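Local atomic coordinates of ATP-dependent RNA helicase HrpB (Escherichia coli, PDB entry 6EUD), a protein that hydrolyses ATP to ADP and phosphate as a DExH-box RNA helicase that also binds single-stranded RNA. Residues K645-Y650 / D703-A708; P653-E658 / R691-W696. All blocks are in the same frame, centred on the assembly; numbering follows the deposited sequence.

Contact 1 of 2, residues K645-Y650 / D703-A708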
ATOM      1  N   LYS A 645       1.888  25.371  17.080  1.00 33.81           N
ATOM      2  CA  LYS A 645       1.233  24.691  18.203  1.00 35.05           C
ATOM      3  C   LYS A 645       0.109  25.529  18.805  1.00 35.86           C
ATOM      4  O   LYS A 645      -0.969  25.032  19.053  1.00 43.94           O
ATOM      5  CB  LYS A 645       2.236  24.365  19.307  1.00 38.45           C
ATOM      6  CG  LYS A 645       3.275  23.361  18.931  1.00 42.62           C
ATOM      7  CD  LYS A 645       4.106  22.964  20.140  1.00 41.11           C
ATOM      8  CE  LYS A 645       4.728  24.160  20.841  1.00 37.52           C
ATOM      9  NZ  LYS A 645       5.533  23.702  22.005  1.00 26.43           N
ATOM     10  N   TRP A 646       0.379  26.805  19.051  1.00 33.89           N
ATOM     11  CA  TRP A 646      -0.523  27.628  19.851  1.00 34.26           C
ATOM     12  C   TRP A 646      -1.552  28.366  18.998  1.00 33.40           C
ATOM     13  O   TRP A 646      -2.627  28.703  19.489  1.00 34.62           O
ATOM     14  CB  TRP A 646       0.274  28.645  20.675  1.00 31.28           C
ATOM     15  CG  TRP A 646       1.338  28.028  21.511  1.00 30.69           C
ATOM     16  CD1 TRP A 646       1.367  26.749  22.001  1.00 29.07           C
ATOM     17  CD2 TRP A 646       2.552  28.659  21.947  1.00 30.79           C
ATOM     18  NE1 TRP A 646       2.524  26.555  22.719  1.00 32.48           N
ATOM     19  CE2 TRP A 646       3.262  27.704  22.702  1.00 31.63           C
ATOM     20  CE3 TRP A 646       3.099  29.928  21.770  1.00 31.51           C
ATOM     21  CZ2 TRP A 646       4.497  27.989  23.275  1.00 30.40           C
ATOM     22  CZ3 TRP A 646       4.332  30.210  22.350  1.00 32.51           C
ATOM     23  CH2 TRP A 646       5.015  29.241  23.086  1.00 30.76           C
ATOM     24  N   LEU A 647      -1.200  28.627  17.735  1.00 32.11           N
ATOM     25  CA  LEU A 647      -2.095  29.285  16.786  1.00 35.33           C
ATOM     26  C   LEU A 647      -2.274  28.425  15.529  1.00 39.09           C
ATOM     27  O   LEU A 647      -1.963  28.868  14.419  1.00 39.38           O
ATOM     28  CB  LEU A 647      -1.569  30.680  16.417  1.00 32.12           C
ATOM     29  CG  LEU A 647      -1.345  31.661  17.587  1.00 33.60           C
ATOM     30  CD1 LEU A 647      -0.828  33.017  17.129  1.00 32.77           C
ATOM     31  CD2 LEU A 647      -2.607  31.850  18.386  1.00 29.18           C
ATOM     32  N   PRO A 648      -2.785  27.190  15.701  1.00 34.67           N
ATOM     33  CA  PRO A 648      -2.813  26.228  14.589  1.00 35.52           C
ATOM     34  C   PRO A 648      -3.908  26.550  13.566  1.00 38.32           C
ATOM     35  O   PRO A 648      -3.958  25.913  12.528  1.00 38.98           O
ATOM     36  CB  PRO A 648      -3.127  24.907  15.285  1.00 33.60           C
ATOM     37  CG  PRO A 648      -4.075  25.348  16.423  1.00 31.32           C
ATOM     38  CD  PRO A 648      -3.486  26.672  16.894  1.00 31.74           C
ATOM     39  N   GLU A 649      -4.787  27.509  13.846  1.00 36.36           N
ATOM     40  CA  GLU A 649      -5.788  27.856  12.837  1.00 37.12           C
ATOM     41  C   GLU A 649      -5.155  28.600  11.655  1.00 38.34           C
ATOM     42  O   GLU A 649      -5.805  28.802  10.641  1.00 38.01           O
ATOM     43  CB  GLU A 649      -6.932  28.687  13.434  1.00 35.03           C
ATOM     44  CG  GLU A 649      -6.511  30.003  14.018  1.00 36.14           C
ATOM     45  CD  GLU A 649      -6.221  29.916  15.513  1.00 39.48           C
ATOM     46  OE1 GLU A 649      -6.765  30.753  16.266  1.00 44.49           O
ATOM     47  OE2 GLU A 649      -5.442  29.035  15.928  1.00 37.13           O
ATOM     48  N   TYR A 650      -3.888  28.995  11.770  1.00 38.34           N
ATOM     49  CA  TYR A 650      -3.218  29.666  10.651  1.00 39.04           C
ATOM     50  C   TYR A 650      -2.216  28.746   9.963  1.00 44.30           C
ATOM     51  O   TYR A 650      -1.808  27.727  10.528  1.00 45.55           O
ATOM     52  CB  TYR A 650      -2.515  30.934  11.125  1.00 35.04           C
ATOM     53  CG  TYR A 650      -3.430  31.840  11.889  1.00 41.03           C
ATOM     54  CD1 TYR A 650      -4.411  32.567  11.238  1.00 41.79           C
ATOM     55  CD2 TYR A 650      -3.330  31.956  13.270  1.00 37.45           C
ATOM     56  CE1 TYR A 650      -5.243  33.395  11.934  1.00 42.15           C
ATOM     57  CE2 TYR A 650      -4.156  32.776  13.965  1.00 32.53           C
ATOM     58  CZ  TYR A 650      -5.114  33.498  13.302  1.00 38.16           C
ATOM     59  OH  TYR A 650      -5.965  34.321  14.014  1.00 39.97           O
ATOM     60  N   ASP A 703       4.595  38.960  14.822  1.00 35.90           N
ATOM     61  CA  ASP A 703       5.213  40.024  15.635  1.00 39.52           C
ATOM     62  C   ASP A 703       4.329  40.430  16.809  1.00 35.03           C
ATOM     63  O   ASP A 703       4.804  40.881  17.845  1.00 37.22           O
ATOM     64  CB  ASP A 703       5.522  41.263  14.792  1.00 39.92           C
ATOM     65  CG  ASP A 703       6.789  41.107  13.966  1.00 46.07           C
ATOM     66  OD1 ASP A 703       7.530  40.124  14.187  1.00 45.74           O
ATOM     67  OD2 ASP A 703       7.055  41.978  13.106  1.00 50.28           O
ATOM     68  N   SER A 704       3.033  40.257  16.638  1.00 35.49           N
ATOM     69  CA  SER A 704       2.075  40.664  17.654  1.00 40.51           C
ATOM     70  C   SER A 704       1.699  39.537  18.635  1.00 40.65           C
ATOM     71  O   SER A 704       1.580  39.772  19.844  1.00 40.51           O
ATOM     72  CB  SER A 704       0.807  41.200  16.985  1.00 41.52           C
ATOM     73  OG  SER A 704      -0.175  41.415  17.976  1.00 47.20           O
ATOM     74  N   GLU A 705       1.505  38.325  18.115  1.00 36.02           N
ATOM     75  CA  GLU A 705       1.013  37.228  18.934  1.00 36.26           C
ATOM     76  C   GLU A 705       2.132  36.445  19.603  1.00 33.94           C
ATOM     77  O   GLU A 705       1.930  35.881  20.677  1.00 30.13           O
ATOM     78  CB  GLU A 705       0.149  36.284  18.102  1.00 39.97           C
ATOM     79  CG  GLU A 705      -1.129  36.919  17.597  1.00 49.19           C
ATOM     80  CD  GLU A 705      -1.890  37.655  18.697  1.00 60.51           C
ATOM     81  OE1 GLU A 705      -1.947  37.149  19.840  1.00 60.02           O
ATOM     82  OE2 GLU A 705      -2.438  38.746  18.416  1.00 72.55           O
ATOM     83  N   LEU A 706       3.299  36.405  18.963  1.00 30.65           N
ATOM     84  CA  LEU A 706       4.487  35.807  19.570  1.00 30.31           C
ATOM     85  C   LEU A 706       5.638  36.793  19.479  1.00 33.10           C
ATOM     86  O   LEU A 706       6.611  36.551  18.773  1.00 30.07           O
ATOM     87  CB  LEU A 706       4.871  34.490  18.893  1.00 28.15           C
ATOM     88  CG  LEU A 706       4.013  33.247  19.168  1.00 30.68           C
ATOM     89  CD1 LEU A 706       2.687  33.269  18.380  1.00 31.25           C
ATOM     90  CD2 LEU A 706       4.807  31.983  18.824  1.00 30.83           C
ATOM     91  N   PRO A 707       5.521  37.906  20.211  1.00 34.87           N
ATOM     92  CA  PRO A 707       6.461  39.027  20.115  1.00 32.53           C
ATOM     93  C   PRO A 707       7.844  38.670  20.645  1.00 33.68           C
ATOM     94  O   PRO A 707       7.944  37.840  21.565  1.00 33.52           O
ATOM     95  CB  PRO A 707       5.808  40.099  20.997  1.00 27.17           C
ATOM     96  CG  PRO A 707       5.085  39.290  22.062  1.00 27.24           C
ATOM     97  CD  PRO A 707       4.555  38.077  21.324  1.00 26.78           C
ATOM     98  N   ALA A 708       8.885  39.293  20.093  1.00 32.11           N
ATOM     99  CA  ALA A 708      10.246  39.030  20.545  1.00 31.64           C
ATOM    100  C   ALA A 708      10.467  39.618  21.919  1.00 34.93           C
ATOM    101  O   ALA A 708      11.239  39.069  22.706  1.00 38.65           O
ATOM    102  CB  ALA A 708      11.282  39.591  19.555  1.00 30.17           C
TER
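L647 sets its CD1 methyl against both E705 and L706, and W646 meets the other branch of L706. The side chains of L647 and L706 run past one another in opposite directions, bringing L647 CD1 to 3.7 Å from L706 CD1. Against E705 the same leucine lies nearly perpendicular: its CD1 touches the aliphatic root of the glutamate, 3.5 Å from E705 CB and 3.9 Å from E705 CG. The E705 chain then bends at chi2 (-48°), and its carboxylate OE1 accepts a hydrogen bond from the backbone N of Q748. In the C-terminal region of the helicase, away from the ATP site and DEFH box, the C-terminal ends of two helices meet here: L647 and L706 are each the first residue to leave helical backbone angles, after helices 631-646 and 696-705, each is followed by a proline, and 703-708 leads into the last sheet. The W646 indole reaches L706 with its six-membered ring, slanted to the leucine, so that CE3 and CZ3 both lie 4.0 Å from L706 CD2. L706 also packs on C642 and A643 of helix 631-646, while W646 rests on P728 and on I746 of strand 745-746.

Contact 2 of 2, residues P653-E658 / R691-W696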
ATOM      1  N   PRO A 653       4.497  27.989   8.250  1.00 41.41           N
ATOM      2  CA  PRO A 653       5.453  27.133   7.541  1.00 40.47           C
ATOM      3  C   PRO A 653       6.164  26.148   8.452  1.00 40.22           C
ATOM      4  O   PRO A 653       6.508  26.470   9.583  1.00 44.74           O
ATOM      5  CB  PRO A 653       6.453  28.136   6.947  1.00 39.39           C
ATOM      6  CG  PRO A 653       6.354  29.307   7.817  1.00 41.85           C
ATOM      7  CD  PRO A 653       4.896  29.400   8.188  1.00 42.36           C
ATOM      8  N   ALA A 654       6.368  24.943   7.949  1.00 37.30           N
ATOM      9  CA  ALA A 654       7.208  23.987   8.626  1.00 39.38           C
ATOM     10  C   ALA A 654       8.643  24.514   8.610  1.00 38.25           C
ATOM     11  O   ALA A 654       9.115  25.024   7.595  1.00 39.36           O
ATOM     12  CB  ALA A 654       7.115  22.629   7.963  1.00 36.16           C
ATOM     13  N   VAL A 655       9.321  24.406   9.744  1.00 37.94           N
ATOM     14  CA  VAL A 655      10.674  24.909   9.872  1.00 40.28           C
ATOM     15  C   VAL A 655      11.537  23.922  10.635  1.00 41.77           C
ATOM     16  O   VAL A 655      12.500  24.301  11.286  1.00 43.70           O
ATOM     17  CB  VAL A 655      10.705  26.278  10.582  1.00 39.37           C
ATOM     18  CG1 VAL A 655      10.086  27.337   9.689  1.00 35.68           C
ATOM     19  CG2 VAL A 655       9.981  26.194  11.927  1.00 41.68           C
ATOM     20  N   ASP A 656      11.190  22.645  10.545  1.00 44.58           N
ATOM     21  CA  ASP A 656      12.073  21.584  11.026  1.00 45.06           C
ATOM     22  C   ASP A 656      13.232  21.427  10.046  1.00 43.10           C
ATOM     23  O   ASP A 656      13.105  21.817   8.886  1.00 43.27           O
ATOM     24  CB  ASP A 656      11.300  20.283  11.161  1.00 42.93           C
ATOM     25  CG  ASP A 656      10.630  19.890   9.869  1.00 46.31           C
ATOM     26  OD1 ASP A 656       9.642  20.557   9.481  1.00 44.57           O
ATOM     27  OD2 ASP A 656      11.084  18.909   9.245  1.00 49.43           O
ATOM     28  N   ASP A 657      14.338  20.848  10.502  1.00 44.83           N
ATOM     29  CA  ASP A 657      15.537  20.723   9.682  1.00 51.81           C
ATOM     30  C   ASP A 657      15.269  20.098   8.323  1.00 51.28           C
ATOM     31  O   ASP A 657      15.747  20.606   7.302  1.00 56.28           O
ATOM     32  CB  ASP A 657      16.606  19.920  10.419  1.00 61.58           C
ATOM     33  CG  ASP A 657      17.493  20.796  11.275  1.00 77.55           C
ATOM     34  OD1 ASP A 657      16.999  21.823  11.790  1.00 85.84           O
ATOM     35  OD2 ASP A 657      18.686  20.465  11.436  1.00 83.16           O
ATOM     36  N   GLU A 658      14.483  19.031   8.278  1.00 48.52           N
ATOM     37  CA  GLU A 658      14.282  18.371   6.993  1.00 51.91           C
ATOM     38  C   GLU A 658      13.428  19.195   6.020  1.00 48.06           C
ATOM     39  O   GLU A 658      13.738  19.235   4.832  1.00 55.25           O
ATOM     40  CB  GLU A 658      13.679  16.980   7.179  1.00 65.05           C
ATOM     41  CG  GLU A 658      13.991  16.058   5.999  1.00 80.69           C
ATOM     42  CD  GLU A 658      13.367  14.672   6.121  1.00 90.85           C
ATOM     43  OE1 GLU A 658      12.890  14.323   7.223  1.00 95.09           O
ATOM     44  OE2 GLU A 658      13.360  13.931   5.107  1.00 92.97           O
ATOM     45  N   ARG A 691      11.724  34.755   7.661  1.00 41.75           N
ATOM     46  CA  ARG A 691      10.600  35.682   7.760  1.00 40.10           C
ATOM     47  C   ARG A 691       9.947  35.860   6.386  1.00 41.86           C
ATOM     48  O   ARG A 691       8.751  36.160   6.281  1.00 39.97           O
ATOM     49  CB  ARG A 691      11.076  37.020   8.331  1.00 40.67           C
ATOM     50  CG  ARG A 691       9.987  37.905   8.842  1.00 42.61           C
ATOM     51  CD  ARG A 691      10.567  39.090   9.574  1.00 45.66           C
ATOM     52  NE  ARG A 691       9.523  39.819  10.287  1.00 51.48           N
ATOM     53  CZ  ARG A 691       8.827  40.817   9.757  1.00 51.44           C
ATOM     54  NH1 ARG A 691       9.080  41.201   8.512  1.00 56.20           N
ATOM     55  NH2 ARG A 691       7.890  41.430  10.467  1.00 46.10           N
ATOM     56  N   GLY A 692      10.739  35.648   5.335  1.00 43.41           N
ATOM     57  CA  GLY A 692      10.256  35.729   3.969  1.00 37.78           C
ATOM     58  C   GLY A 692       9.207  34.675   3.677  1.00 39.02           C
ATOM     59  O   GLY A 692       8.378  34.863   2.785  1.00 40.49           O
ATOM     60  N   LEU A 693       9.226  33.575   4.434  1.00 39.40           N
ATOM     61  CA  LEU A 693       8.204  32.512   4.307  1.00 39.16           C
ATOM     62  C   LEU A 693       6.768  32.988   4.635  1.00 43.82           C
ATOM     63  O   LEU A 693       5.803  32.302   4.304  1.00 45.38           O
ATOM     64  CB  LEU A 693       8.561  31.321   5.210  1.00 36.01           C
ATOM     65  CG  LEU A 693       9.840  30.575   4.790  1.00 41.04           C
ATOM     66  CD1 LEU A 693      10.336  29.580   5.837  1.00 39.28           C
ATOM     67  CD2 LEU A 693       9.600  29.865   3.486  1.00 42.18           C
ATOM     68  N   LEU A 694       6.628  34.151   5.276  1.00 40.94           N
ATOM     69  CA  LEU A 694       5.324  34.649   5.700  1.00 36.83           C
ATOM     70  C   LEU A 694       4.913  35.828   4.865  1.00 37.51           C
ATOM     71  O   LEU A 694       5.751  36.669   4.536  1.00 43.10           O
ATOM     72  CB  LEU A 694       5.346  35.071   7.165  1.00 40.88           C
ATOM     73  CG  LEU A 694       5.778  34.028   8.189  1.00 41.69           C
ATOM     74  CD1 LEU A 694       5.867  34.692   9.545  1.00 40.44           C
ATOM     75  CD2 LEU A 694       4.803  32.876   8.217  1.00 40.94           C
ATOM     76  N   ASP A 695       3.630  35.916   4.526  1.00 37.38           N
ATOM     77  CA  ASP A 695       3.134  37.129   3.891  1.00 45.24           C
ATOM     78  C   ASP A 695       3.114  38.255   4.934  1.00 44.14           C
ATOM     79  O   ASP A 695       3.391  38.033   6.119  1.00 44.33           O
ATOM     80  CB  ASP A 695       1.744  36.924   3.239  1.00 52.83           C
ATOM     81  CG  ASP A 695       0.655  36.484   4.227  1.00 60.56           C
ATOM     82  OD1 ASP A 695       0.583  37.004   5.360  1.00 70.95           O
ATOM     83  OD2 ASP A 695      -0.167  35.624   3.842  1.00 60.31           O
ATOM     84  N   TRP A 696       2.801  39.457   4.477  1.00 42.52           N
ATOM     85  CA  TRP A 696       2.800  40.621   5.336  1.00 41.03           C
ATOM     86  C   TRP A 696       1.885  40.421   6.543  1.00 42.77           C
ATOM     87  O   TRP A 696       2.270  40.735   7.679  1.00 42.08           O
ATOM     88  CB  TRP A 696       2.376  41.849   4.550  1.00 36.27           C
ATOM     89  CG  TRP A 696       2.436  43.082   5.364  1.00 45.17           C
ATOM     90  CD1 TRP A 696       3.542  43.849   5.616  1.00 47.76           C
ATOM     91  CD2 TRP A 696       1.346  43.717   6.049  1.00 45.93           C
ATOM     92  NE1 TRP A 696       3.206  44.918   6.411  1.00 47.50           N
ATOM     93  CE2 TRP A 696       1.863  44.860   6.691  1.00 46.73           C
ATOM     94  CE3 TRP A 696      -0.016  43.428   6.178  1.00 44.13           C
ATOM     95  CZ2 TRP A 696       1.065  45.715   7.456  1.00 44.92           C
ATOM     96  CZ3 TRP A 696      -0.806  44.281   6.942  1.00 42.45           C
ATOM     97  CH2 TRP A 696      -0.264  45.410   7.563  1.00 41.93           C
TER
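P653 meets two consecutive leucines, L693 and L694, in a contact that is apolar throughout. Its closest touch is made by the ring carbon next to the backbone nitrogen: P653 CD lies 3.5 Å from L694 CD2, and P653 CG is 3.9 Å from the same methyl. The leucine side chain stands roughly at right angles to the proline. The CB of L694 does not head straight for P653, but chi2 of 174° sends CD1 anti to CA and leaves CD2, the branch folded back beside CA, facing the ring. L693 comes in obliquely with the base of its side chain, its CB 4.0 Å from P653 CG and 4.2 Å from P653 CB. Farther out, L693 CD1 and V655 CG1 approach only loosely, at 4.5 Å.

Most polar bonds nearby stay within each connection or cap the helix that follows. L694 N donates to R691 O at 3.1 Å, in a turn that holds L693 and L694 together; R691 O also takes a hydrogen bond from Q699 NE2. Two aspartates act as N-caps: D695 precedes helix 696-705 and receives M698 N on its OD1, whereas the side chain of D656 caps a backbone N in the first turn of helix 657-662, and its OD1 also bonds S659 OG. V655 O instead has a weak hydrogen bond from R637 NH1 of helix 631-646.

The arrangement is packing between two interhelical connections in the C-terminal part of the helicase, away from the annotated ATP site and DEFH box. Helix 631-646 lies against both connections, with L640 touching V655 and L694 and L641 also meeting V655. L694 also packs on Q699 and L702 of helix 696-705, and so joins the 653-658 connection to that helix as well as to helix 631-646.

How the contacts relate
From the N terminus, the chain reaches contact 1 at 645-650, where helix 631-646 ends, and then contact 2 at 653-658, leading into helix 657-662. It returns through helix 686-692 to close the inner loop at 691-696, and helix 696-705 carries it on to 703-708, where the outer loop closes. Contact 2 is nested inside contact 1, and the chain enclosed by each loop holds helices and connections but no strand. Their centres are 13 Å apart, and a salt bridge from R691 NH2 to D703 OD2, 2.8 Å long, joins them directly. Contact 2 packs helix-connecting loops within the helical part; contact 1, at the entry to strand 709-711, joins that part to the sheet.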